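PDB 3DTZ: putative Chlorite dismutase TA0507, which is of unproven function but belongs to the chlorite dismutase family and probably binds heme and acts as an oxidoreductase. Local coordinates for residues Leu29-Leu34 with Pro104-Ser109; Lys160-Glu165 with Ala216-Trp221. All blocks are in the same frame, centred on the assembly; numbering follows the deposited sequence.

Contact 1: residues Leu29-Leu34 with Pro104-Ser109; sequences LSYRLL and PIAVSS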
ATOM      1  N   LEU D  29      15.319   7.525  11.415  1.00 13.12           N
ATOM      2  CA  LEU D  29      15.234   6.157  10.860  1.00 13.85           C
ATOM      3  C   LEU D  29      14.479   5.289  11.855  1.00 13.65           C
ATOM      4  O   LEU D  29      14.686   5.421  13.060  1.00 17.40           O
ATOM      5  CB  LEU D  29      16.639   5.539  10.664  1.00 13.55           C
ATOM      6  CG  LEU D  29      17.759   6.391  10.040  1.00 13.82           C
ATOM      7  CD1 LEU D  29      19.044   5.550   9.948  1.00 16.17           C
ATOM      8  CD2 LEU D  29      17.317   6.922   8.653  1.00 15.42           C
ATOM      9  N   SER D  30      13.643   4.383  11.365  1.00 14.72           N
ATOM     10  CA  SER D  30      13.041   3.396  12.264  1.00 14.24           C
ATOM     11  C   SER D  30      13.224   1.981  11.705  1.00 13.96           C
ATOM     12  O   SER D  30      13.331   1.802  10.485  1.00 13.36           O
ATOM     13  CB  SER D  30      11.579   3.725  12.550  1.00 14.65           C
ATOM     14  OG  SER D  30      10.776   3.593  11.380  1.00 18.89           O
ATOM     15  N   TYR D  31      13.343   1.013  12.611  1.00 13.56           N
ATOM     16  CA  TYR D  31      13.608  -0.369  12.243  1.00 13.53           C
ATOM     17  C   TYR D  31      12.759  -1.297  13.064  1.00 14.01           C
ATOM     18  O   TYR D  31      12.436  -1.010  14.222  1.00 14.50           O
ATOM     19  CB  TYR D  31      15.089  -0.719  12.494  1.00 13.59           C
ATOM     20  CG  TYR D  31      16.035  -0.112  11.494  1.00 13.61           C
ATOM     21  CD1 TYR D  31      16.517   1.209  11.673  1.00 14.48           C
ATOM     22  CD2 TYR D  31      16.429  -0.820  10.371  1.00 14.91           C
ATOM     23  CE1 TYR D  31      17.372   1.805  10.739  1.00 14.71           C
ATOM     24  CE2 TYR D  31      17.298  -0.242   9.417  1.00 13.28           C
ATOM     25  CZ  TYR D  31      17.762   1.058   9.620  1.00 13.76           C
ATOM     26  OH  TYR D  31      18.595   1.616   8.698  1.00 15.52           O
ATOM     27  N   ARG D  32      12.457  -2.446  12.476  1.00 14.85           N
ATOM     28  CA  ARG D  32      11.690  -3.468  13.137  1.00 15.52           C
ATOM     29  C   ARG D  32      12.455  -4.768  13.040  1.00 14.54           C
ATOM     30  O   ARG D  32      12.829  -5.204  11.935  1.00 13.86           O
ATOM     31  CB  ARG D  32      10.340  -3.624  12.462  1.00 15.86           C
ATOM     32  CG  ARG D  32       9.363  -4.562  13.236  1.00 16.73           C
ATOM     33  CD  ARG D  32       8.020  -4.649  12.538  1.00 17.49           C
ATOM     34  NE  ARG D  32       8.115  -5.229  11.229  1.00 21.96           N
ATOM     35  CZ  ARG D  32       8.056  -4.495  10.101  1.00 28.22           C
ATOM     36  NH1 ARG D  32       7.837  -3.143  10.121  1.00 26.55           N
ATOM     37  NH2 ARG D  32       8.177  -5.108   8.954  1.00 25.88           N
ATOM     38  N   LEU D  33      12.659  -5.393  14.200  1.00 14.22           N
ATOM     39  CA  LEU D  33      13.286  -6.721  14.264  1.00 14.42           C
ATOM     40  C   LEU D  33      12.480  -7.759  13.476  1.00 15.44           C
ATOM     41  O   LEU D  33      11.245  -7.821  13.579  1.00 13.45           O
ATOM     42  CB  LEU D  33      13.440  -7.174  15.734  1.00 14.67           C
ATOM     43  CG  LEU D  33      14.370  -6.313  16.594  1.00 16.86           C
ATOM     44  CD1 LEU D  33      14.428  -6.922  17.984  1.00 17.12           C
ATOM     45  CD2 LEU D  33      15.796  -6.284  15.992  1.00 19.67           C
ATOM     46  N   LEU D  34      13.183  -8.549  12.662  1.00 15.75           N
ATOM     47  CA  LEU D  34      12.553  -9.592  11.848  1.00 17.37           C
ATOM     48  C   LEU D  34      11.821 -10.627  12.695  1.00 16.63           C
ATOM     49  O   LEU D  34      12.318 -11.060  13.721  1.00 16.09           O
ATOM     50  CB  LEU D  34      13.589 -10.296  10.963  1.00 17.87           C
ATOM     51  CG  LEU D  34      14.170  -9.367   9.877  1.00 21.98           C
ATOM     52  CD1 LEU D  34      15.220 -10.122   9.069  1.00 23.86           C
ATOM     53  CD2 LEU D  34      13.072  -8.827   8.982  1.00 24.99           C
ATOM     54  N   PRO D 104      21.107  -7.568   9.136  1.00 15.29           N
ATOM     55  CA  PRO D 104      21.047  -9.015   9.437  1.00 15.02           C
ATOM     56  C   PRO D 104      19.887  -9.421  10.346  1.00 14.00           C
ATOM     57  O   PRO D 104      19.510 -10.602  10.352  1.00 13.85           O
ATOM     58  CB  PRO D 104      22.392  -9.287  10.153  1.00 15.72           C
ATOM     59  CG  PRO D 104      23.266  -8.122   9.767  1.00 16.29           C
ATOM     60  CD  PRO D 104      22.332  -6.957   9.690  1.00 14.89           C
ATOM     61  N   ILE D 105      19.307  -8.466  11.088  1.00 12.96           N
ATOM     62  CA  ILE D 105      18.241  -8.796  12.046  1.00 14.15           C
ATOM     63  C   ILE D 105      16.952  -7.979  11.935  1.00 13.30           C
ATOM     64  O   ILE D 105      16.026  -8.175  12.728  1.00 14.25           O
ATOM     65  CB  ILE D 105      18.747  -8.689  13.526  1.00 14.48           C
ATOM     66  CG1 ILE D 105      19.205  -7.259  13.841  1.00 17.35           C
ATOM     67  CG2 ILE D 105      19.862  -9.730  13.759  1.00 15.83           C
ATOM     68  CD1 ILE D 105      19.364  -6.953  15.329  1.00 17.86           C
ATOM     69  N   ALA D 106      16.913  -6.997  11.040  1.00 11.96           N
ATOM     70  CA  ALA D 106      15.791  -6.052  11.049  1.00 12.74           C
ATOM     71  C   ALA D 106      15.568  -5.419   9.688  1.00 13.36           C
ATOM     72  O   ALA D 106      16.439  -5.477   8.825  1.00 12.88           O
ATOM     73  CB  ALA D 106      16.064  -4.948  12.056  1.00 11.46           C
ATOM     74  N   VAL D 107      14.395  -4.830   9.498  1.00 13.68           N
ATOM     75  CA  VAL D 107      14.137  -4.052   8.284  1.00 14.99           C
ATOM     76  C   VAL D 107      13.759  -2.617   8.657  1.00 15.08           C
ATOM     77  O   VAL D 107      13.211  -2.387   9.730  1.00 15.00           O
ATOM     78  CB  VAL D 107      13.004  -4.698   7.448  1.00 16.12           C
ATOM     79  CG1 VAL D 107      11.674  -4.625   8.172  1.00 18.35           C
ATOM     80  CG2 VAL D 107      12.931  -4.057   6.061  1.00 18.84           C
ATOM     81  N   SER D 108      14.058  -1.660   7.793  1.00 14.53           N
ATOM     82  CA  SER D 108      13.687  -0.287   8.112  1.00 15.50           C
ATOM     83  C   SER D 108      12.234  -0.075   7.796  1.00 15.90           C
ATOM     84  O   SER D 108      11.742  -0.522   6.752  1.00 15.22           O
ATOM     85  CB  SER D 108      14.544   0.719   7.361  1.00 16.05           C
ATOM     86  OG  SER D 108      14.209   2.058   7.732  1.00 17.01           O
ATOM     87  N   SER D 109      11.539   0.611   8.699  1.00 15.87           N
ATOM     88  CA  SER D 109      10.138   0.949   8.464  1.00 17.81           C
ATOM     89  C   SER D 109       9.906   2.425   8.089  1.00 18.29           C
ATOM     90  O   SER D 109       8.797   2.788   7.650  1.00 19.71           O
ATOM     91  CB  SER D 109       9.322   0.568   9.702  1.00 17.56           C
ATOM     92  OG  SER D 109       9.879   1.210  10.833  1.00 20.03           O
TER

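Contact 2: residues Lys160-Glu165 with Ala216-Trp221; sequences KEIMHE and ARARKW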
ATOM      1  N   LYS D 160       2.080  34.511   5.988  1.00 37.21           N
ATOM      2  CA  LYS D 160       2.629  35.040   7.243  1.00 37.62           C
ATOM      3  C   LYS D 160       1.570  35.254   8.326  1.00 36.97           C
ATOM      4  O   LYS D 160       1.815  34.970   9.498  1.00 36.79           O
ATOM      5  CB  LYS D 160       3.357  36.362   7.001  1.00 37.67           C
ATOM      6  CG  LYS D 160       4.875  36.252   6.954  1.00 38.93           C
ATOM      7  CD  LYS D 160       5.534  37.647   6.891  1.00 39.06           C
ATOM      8  CE  LYS D 160       5.748  38.256   8.282  1.00 41.80           C
ATOM      9  NZ  LYS D 160       6.790  37.508   9.073  1.00 42.33           N
ATOM     10  N   GLU D 161       0.412  35.777   7.923  1.00 36.45           N
ATOM     11  CA  GLU D 161      -0.706  36.026   8.830  1.00 36.10           C
ATOM     12  C   GLU D 161      -1.306  34.708   9.328  1.00 35.29           C
ATOM     13  O   GLU D 161      -1.520  34.534  10.531  1.00 35.32           O
ATOM     14  CB  GLU D 161      -1.771  36.873   8.133  1.00 36.45           C
ATOM     15  CG  GLU D 161      -3.063  37.033   8.913  1.00 38.38           C
ATOM     16  CD  GLU D 161      -4.187  37.589   8.064  1.00 41.86           C
ATOM     17  OE1 GLU D 161      -3.902  38.364   7.121  1.00 42.54           O
ATOM     18  OE2 GLU D 161      -5.362  37.258   8.345  1.00 43.97           O
ATOM     19  N   ILE D 162      -1.567  33.789   8.400  1.00 34.11           N
ATOM     20  CA  ILE D 162      -2.079  32.474   8.755  1.00 33.02           C
ATOM     21  C   ILE D 162      -1.111  31.791   9.732  1.00 32.91           C
ATOM     22  O   ILE D 162      -1.533  31.268  10.765  1.00 32.56           O
ATOM     23  CB  ILE D 162      -2.334  31.593   7.512  1.00 32.77           C
ATOM     24  CG1 ILE D 162      -3.493  32.160   6.693  1.00 32.18           C
ATOM     25  CG2 ILE D 162      -2.641  30.145   7.932  1.00 31.63           C
ATOM     26  CD1 ILE D 162      -3.443  31.803   5.220  1.00 31.49           C
HETATM   27  N   MSE D 163       0.183  31.832   9.417  1.00 32.80           N
HETATM   28  CA  MSE D 163       1.194  31.220  10.278  1.00 32.89           C
HETATM   29  C   MSE D 163       1.362  31.920  11.615  1.00 32.71           C
HETATM   30  O   MSE D 163       1.614  31.266  12.625  1.00 32.68           O
HETATM   31  CB  MSE D 163       2.541  31.082   9.556  1.00 33.40           C
HETATM   32  CG  MSE D 163       2.489  30.141   8.361  1.00 35.03           C
HETATM   33 SE   MSE D 163       1.694  28.374   8.804  1.00 39.94          SE
HETATM   34  CE  MSE D 163       2.951  27.905  10.238  1.00 38.26           C
ATOM     35  N   HIS D 164       1.225  33.243  11.638  1.00 32.45           N
ATOM     36  CA  HIS D 164       1.321  33.971  12.904  1.00 32.25           C
ATOM     37  C   HIS D 164       0.243  33.515  13.883  1.00 31.27           C
ATOM     38  O   HIS D 164       0.520  33.333  15.072  1.00 30.99           O
ATOM     39  CB  HIS D 164       1.248  35.485  12.688  1.00 32.69           C
ATOM     40  CG  HIS D 164       1.202  36.276  13.960  1.00 35.79           C
ATOM     41  ND1 HIS D 164       0.022  36.577  14.610  1.00 38.50           N
ATOM     42  CD2 HIS D 164       2.191  36.831  14.701  1.00 38.32           C
ATOM     43  CE1 HIS D 164       0.286  37.284  15.696  1.00 40.09           C
ATOM     44  NE2 HIS D 164       1.595  37.453  15.773  1.00 39.41           N
ATOM     45  N   GLU D 165      -0.973  33.317  13.370  1.00 30.40           N
ATOM     46  CA  GLU D 165      -2.110  32.864  14.171  1.00 29.95           C
ATOM     47  C   GLU D 165      -1.804  31.528  14.827  1.00 29.75           C
ATOM     48  O   GLU D 165      -2.124  31.316  15.998  1.00 29.37           O
ATOM     49  CB  GLU D 165      -3.368  32.720  13.310  1.00 30.00           C
ATOM     50  CG  GLU D 165      -4.644  32.439  14.139  1.00 31.32           C
ATOM     51  CD  GLU D 165      -5.735  31.676  13.387  1.00 32.58           C
ATOM     52  OE1 GLU D 165      -5.422  30.731  12.634  1.00 30.32           O
ATOM     53  OE2 GLU D 165      -6.929  32.018  13.565  1.00 34.37           O
ATOM     54  N   ALA D 216      -6.570  26.201  14.331  1.00 18.74           N
ATOM     55  CA  ALA D 216      -5.868  27.170  13.476  1.00 19.28           C
ATOM     56  C   ALA D 216      -6.232  27.029  11.988  1.00 19.60           C
ATOM     57  O   ALA D 216      -6.337  25.913  11.471  1.00 19.06           O
ATOM     58  CB  ALA D 216      -4.370  27.041  13.662  1.00 19.09           C
ATOM     59  N   ARG D 217      -6.417  28.169  11.312  1.00 20.30           N
ATOM     60  CA  ARG D 217      -6.691  28.216   9.876  1.00 21.06           C
ATOM     61  C   ARG D 217      -5.630  27.468   9.041  1.00 20.51           C
ATOM     62  O   ARG D 217      -5.948  26.916   7.973  1.00 20.61           O
ATOM     63  CB  ARG D 217      -6.765  29.676   9.376  1.00 20.85           C
ATOM     64  CG  ARG D 217      -7.880  30.530   9.957  1.00 22.80           C
ATOM     65  CD  ARG D 217      -7.980  31.873   9.187  1.00 23.04           C
ATOM     66  NE  ARG D 217      -6.981  32.851   9.639  1.00 27.58           N
ATOM     67  CZ  ARG D 217      -6.377  33.752   8.864  1.00 29.41           C
ATOM     68  NH1 ARG D 217      -6.635  33.814   7.563  1.00 31.74           N
ATOM     69  NH2 ARG D 217      -5.495  34.597   9.391  1.00 30.01           N
ATOM     70  N   ALA D 218      -4.389  27.471   9.531  1.00 20.42           N
ATOM     71  CA  ALA D 218      -3.258  26.759   8.884  1.00 20.58           C
ATOM     72  C   ALA D 218      -3.618  25.320   8.502  1.00 20.28           C
ATOM     73  O   ALA D 218      -3.198  24.827   7.454  1.00 20.89           O
ATOM     74  CB  ALA D 218      -2.019  26.787   9.783  1.00 20.53           C
ATOM     75  N   ARG D 219      -4.437  24.667   9.332  1.00 19.84           N
ATOM     76  CA  ARG D 219      -4.878  23.277   9.090  1.00 19.35           C
ATOM     77  C   ARG D 219      -5.539  23.038   7.723  1.00 20.30           C
ATOM     78  O   ARG D 219      -5.484  21.921   7.185  1.00 19.10           O
ATOM     79  CB  ARG D 219      -5.836  22.828  10.187  1.00 18.79           C
ATOM     80  CG  ARG D 219      -5.206  22.795  11.579  1.00 19.04           C
ATOM     81  CD  ARG D 219      -3.975  21.887  11.657  1.00 20.65           C
ATOM     82  NE  ARG D 219      -4.209  20.523  11.166  1.00 21.17           N
ATOM     83  CZ  ARG D 219      -3.268  19.571  11.091  1.00 21.00           C
ATOM     84  NH1 ARG D 219      -2.017  19.807  11.500  1.00 19.17           N
ATOM     85  NH2 ARG D 219      -3.576  18.359  10.628  1.00 20.47           N
ATOM     86  N   LYS D 220      -6.156  24.083   7.176  1.00 19.81           N
ATOM     87  CA  LYS D 220      -6.903  23.959   5.929  1.00 21.60           C
ATOM     88  C   LYS D 220      -5.996  23.536   4.770  1.00 21.76           C
ATOM     89  O   LYS D 220      -6.465  22.926   3.810  1.00 22.03           O
ATOM     90  CB  LYS D 220      -7.621  25.270   5.581  1.00 21.82           C
ATOM     91  CG  LYS D 220      -8.782  25.615   6.518  1.00 23.05           C
ATOM     92  CD  LYS D 220      -9.586  26.800   6.019  1.00 22.96           C
ATOM     93  CE  LYS D 220      -8.932  28.129   6.352  1.00 24.38           C
ATOM     94  NZ  LYS D 220      -9.790  29.254   5.824  1.00 24.22           N
ATOM     95  N   TRP D 221      -4.703  23.848   4.882  1.00 21.56           N
ATOM     96  CA  TRP D 221      -3.750  23.552   3.820  1.00 21.76           C
ATOM     97  C   TRP D 221      -2.784  22.410   4.152  1.00 21.76           C
ATOM     98  O   TRP D 221      -1.954  22.053   3.312  1.00 22.24           O
ATOM     99  CB  TRP D 221      -2.946  24.799   3.444  1.00 22.45           C
ATOM    100  CG  TRP D 221      -3.767  25.913   2.848  1.00 23.38           C
ATOM    101  CD1 TRP D 221      -4.070  26.107   1.532  1.00 24.34           C
ATOM    102  CD2 TRP D 221      -4.362  26.995   3.565  1.00 24.15           C
ATOM    103  NE1 TRP D 221      -4.841  27.255   1.381  1.00 25.09           N
ATOM    104  CE2 TRP D 221      -5.021  27.819   2.617  1.00 24.49           C
ATOM    105  CE3 TRP D 221      -4.402  27.352   4.919  1.00 23.94           C
ATOM    106  CZ2 TRP D 221      -5.729  28.961   2.988  1.00 24.81           C
ATOM    107  CZ3 TRP D 221      -5.089  28.491   5.282  1.00 24.64           C
ATOM    108  CH2 TRP D 221      -5.743  29.287   4.322  1.00 24.62           C
TER
HETATM  109  O   HOH W   1      -3.684  29.410  11.197  1.00 27.73           O

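Contact 1: residues Leu29-Leu34 with Pro104-Ser109
Tyr-31 and Ser-108 form a non-hydrogen-bonded pair in the antiparallel sheet of this chlorite dismutase-family chain, where strands 25-33 and 106-116 run side by side. Ser-108 CB lies over one face of the Tyr-31 ring, 4.0 Å from its centroid, in a CH-pi contact that a side chain as small as serine allows at close range. The ring also packs on helix 88-102, and its OH bonds to Gln-99. Replacing Tyr-31 by an alanine would probably uncover Ser-108 CB and leave Gln-99 OE1 without its phenol partner.

The next pair, Arg-32 with Val-107, makes two backbone hydrogen bonds: Arg-32 N to Val-107 O at 2.8 Å and Val-107 N to Arg-32 O at 2.9 Å. Their side chains lie alongside each other on the other face, Val-107 CG1 being set over the guanidinium, 3.6 Å from Arg-32 NH2. A bend at chi3 (63°) turns this flat group, which Asp-76 O and Glu-35 then hold. Next to the Tyr-31 pair, Ser-30 and Ser-109 join Ser-108. Ser-108 OG also bonds Thr-75 OG1 of the second subunit, and Ser-109 OG bonds Ser-77 OG. Ser-30 OG and Ser-109 OG share a hydrogen bond of 2.6 Å, while Ser-30 O accepts hydrogen bonds from Ser-108 OG (2.9 Å) and Ser-109 N (2.8 Å).

Contact 2: residues Lys160-Glu165 with Ala216-Trp221
Residues 160-165 of helix 156-172 meet the loop 216-221, whose residues 217-220 have helical backbone angles, and the backbones come nearest at Ile-162 and Ala-218, whose CA atoms are 5.8 Å apart. The loop is held by bonds from Arg-219 N to Ala-216 O, Lys-220 N to Arg-217 O and Trp-221 N to Ala-218 O.

Glu-165 reaches its start: OE1 takes Arg-217 N at 3.0 Å through its syn lone pair. With CG anti to the backbone N (chi1 -172°), the extended chain carries OE1 to this amide. OE1 also receives a bond from a water that donates to Ile-162 O and accepts from Ala-218 N at 2.7 Å, so the same carboxylate serves two successive amides, one directly and one through water. The negative charge probably suits these N-H groups at the beginning of the bend.

Arg-217 points toward the helix and, bent at chi3 (-81°), runs across Ile-162 to Glu-161. Its NH2 makes a salt bridge to Glu-161 OE2 at 2.9 Å, met on the anti side and out of the carboxylate plane; its link to Glu-165 is long. Ile-162 CG1 lies over one guanidinium face, 3.7 Å from Arg-217 NH1, shielding the charged group with a branched hydrocarbon.

Ile-162 also fills the apolar side. The CG2 branch comes against Ala-218, whose small side chain permits the close backbone approach, while CD1, at the end of the CG1 branch, reaches Trp-221 CH2 at 3.5 Å, the two side chains crossing at about a right angle. Trp-151 of helix 149-153 touches Ile-162 and meets the Trp-221 ring. This is helix-to-loop packing in which a Glu-161, Glu-165 and Arg-217 salt-bridge network borders an apolar patch, joining helix 156-172 to the loop that leads into strand 222-223.

In the fold
Contacts 1 and 2 lie on opposite sides of the chain's centre, with centres 37 Å apart and nearest atoms about 20 Å apart, so neither touches the other. They also follow one another along the sequence: the pairing of 29-34 with 104-109 closes before 160-165 begins. Contact 1 belongs to the sheet itself, whereas contact 2 ties a helix to the loop before strand 222-223, which pairs with strand 139-147 of the same sheet. Both come within reach of the third subunit of the five-chain assembly, and contact 1 also meets the second. Neither contact contains heme or metal, so a role in the probable heme function cannot be assigned to either.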